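Local structure of tyrosine recombinase XerH (Helicobacter pylori, 5JK0) at residues L92-R96 / L97-S101. The protein is a site-specific tyrosine recombinase that cuts and rejoins recombining DNA molecules and takes part in chromosome segregation. Sequence-based numbering, arbitrary orientation.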
loop_
_atom_site.group_PDB
_atom_site.type_symbol
_atom_site.label_atom_id
_atom_site.label_comp_id
_atom_site.label_asym_id
_atom_site.label_seq_id
_atom_site.Cartn_x
_atom_site.Cartn_y
_atom_site.Cartn_z
ATOM N N LEU D 92 12.161 -29.865 21.089
ATOM C CA LEU D 92 12.851 -30.396 22.257
ATOM C C LEU D 92 13.699 -29.350 22.977
ATOM O O LEU D 92 13.962 -29.479 24.172
ATOM C CB LEU D 92 13.738 -31.576 21.853
ATOM C CG LEU D 92 13.040 -32.806 21.268
ATOM C CD1 LEU D 92 14.063 -33.863 20.879
ATOM C CD2 LEU D 92 12.031 -33.369 22.256
ATOM N N ILE D 93 14.135 -28.321 22.254
ATOM C CA ILE D 93 15.103 -27.377 22.811
ATOM C C ILE D 93 14.728 -25.903 22.659
ATOM O O ILE D 93 15.567 -25.029 22.870
ATOM C CB ILE D 93 16.496 -27.575 22.175
ATOM C CG1 ILE D 93 16.428 -27.358 20.662
ATOM C CG2 ILE D 93 17.049 -28.957 22.500
ATOM C CD1 ILE D 93 17.756 -27.543 19.961
ATOM N N THR D 94 13.480 -25.620 22.299
ATOM C CA THR D 94 13.036 -24.232 22.185
ATOM C C THR D 94 12.962 -23.586 23.566
ATOM O O THR D 94 13.436 -22.468 23.771
ATOM C CB THR D 94 11.665 -24.120 21.492
ATOM O OG1 THR D 94 11.772 -24.582 20.141
ATOM C CG2 THR D 94 11.187 -22.675 21.485
ATOM N N GLU D 95 12.366 -24.306 24.511
ATOM C CA GLU D 95 12.277 -23.854 25.894
ATOM C C GLU D 95 12.787 -24.947 26.827
ATOM O O GLU D 95 13.267 -25.983 26.364
ATOM C CB GLU D 95 10.837 -23.473 26.245
ATOM C CG GLU D 95 10.268 -22.355 25.385
ATOM C CD GLU D 95 8.795 -22.112 25.641
ATOM O OE1 GLU D 95 8.164 -22.942 26.329
ATOM O OE2 GLU D 95 8.268 -21.091 25.154
ATOM N N ARG D 96 12.692 -24.717 28.134
ATOM C CA ARG D 96 13.097 -25.731 29.103
ATOM C C ARG D 96 12.222 -26.970 28.964
ATOM O O ARG D 96 12.722 -28.091 28.870
ATOM C CB ARG D 96 13.019 -25.199 30.535
ATOM C CG ARG D 96 13.360 -26.256 31.576
ATOM C CD ARG D 96 13.023 -25.811 32.987
ATOM N NE ARG D 96 13.262 -26.883 33.951
ATOM C CZ ARG D 96 13.073 -26.770 35.262
ATOM N NH1 ARG D 96 12.641 -25.628 35.778
ATOM N NH2 ARG D 96 13.316 -27.801 36.059
ATOM N N LEU D 97 10.910 -26.759 28.955
ATOM C CA LEU D 97 9.964 -27.844 28.741
ATOM C C LEU D 97 9.802 -28.094 27.248
ATOM O O LEU D 97 9.675 -27.155 26.464
ATOM C CB LEU D 97 8.607 -27.530 29.380
ATOM C CG LEU D 97 8.506 -27.520 30.911
ATOM C CD1 LEU D 97 9.224 -28.720 31.514
ATOM C CD2 LEU D 97 9.024 -26.216 31.506
ATOM N N ALA D 98 9.811 -29.363 26.858
ATOM C CA ALA D 98 9.697 -29.729 25.452
ATOM C C ALA D 98 8.258 -29.616 24.965
ATOM O O ALA D 98 7.314 -29.788 25.738
ATOM C CB ALA D 98 10.222 -31.139 25.231
ATOM N N PHE D 99 8.098 -29.319 23.679
ATOM C CA PHE D 99 6.782 -29.296 23.055
ATOM C C PHE D 99 6.374 -30.711 22.670
ATOM O O PHE D 99 6.860 -31.257 21.680
ATOM C CB PHE D 99 6.778 -28.386 21.824
ATOM C CG PHE D 99 7.043 -26.939 22.137
ATOM C CD1 PHE D 99 6.726 -26.413 23.378
ATOM C CD2 PHE D 99 7.611 -26.106 21.187
ATOM C CE1 PHE D 99 6.969 -25.083 23.665
ATOM C CE2 PHE D 99 7.856 -24.775 21.467
ATOM C CZ PHE D 99 7.535 -24.263 22.708
ATOM N N ASN D 100 5.480 -31.304 23.454
ATOM C CA ASN D 100 5.114 -32.703 23.264
ATOM C C ASN D 100 3.792 -32.903 22.525
ATOM O O ASN D 100 3.267 -34.013 22.479
ATOM C CB ASN D 100 5.052 -33.412 24.620
ATOM C CG ASN D 100 6.400 -33.469 25.311
ATOM O OD1 ASN D 100 7.440 -33.581 24.663
ATOM N ND2 ASN D 100 6.389 -33.390 26.637
ATOM N N SER D 101 3.262 -31.833 21.941
ATOM C CA SER D 101 1.973 -31.910 21.260
ATOM C C SER D 101 1.922 -31.051 20.000
ATOM O O SER D 101 2.633 -30.051 19.888
ATOM C CB SER D 101 0.850 -31.496 22.214
ATOM O OG SER D 101 -0.396 -31.441 21.542
HETATM O O HOH W 1 10.976 -26.654 23.874
#
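The ring of F99 reaches back across the turn to T94 and E95. CE2 lies 3.9 Å from T94 CB and just as near its methyl CG2; CE1, across the ring from CE2, meets E95, and CZ at the end lies near both E95 and T94 CG2. The E95 carboxylate comes up to the end of the ring, its plane turned 69° from the ring plane, with OE1 3.6 Å from CE1, an oblique approach. Both partners depend on their first torsions: E95 sets CG anti to its carbonyl carbon (chi1 -60°) and runs extended beyond it, which carries the carboxylate to the ring tip. In T94 the same choice falls on OG1, placing the hydroxyl beside the backbone N, where it hydrogen-bonds to A90 O one helical turn back, and leaving CG2 for the phenyl group.

A water bridges the two limbs of the turn. It accepts from E95 N at 2.8 Å and can donate to L97 O at 2.9 Å, although other acceptors compete for its protons; it also sits 4.1 Å above one face of F99, over the ring centre. On another side of the loop, L92 CD2 touches A98 CB at 4.1 Å, a small apolar contact made where the returning chain passes the last turn of the helix.

The turn is a surface feature of the core-binding domain, about 21 Å from the nearest DNA atom. It reverses the chain after helix 74-93; F99 is hydrogen-bonded to R91 through the backbone, and its O also accepts from R91 NH1, tying the returning loop to that helix. T94 packs on R25 and E95 on M2 of a second subunit, while the chain runs on from S101 toward helix 107-117.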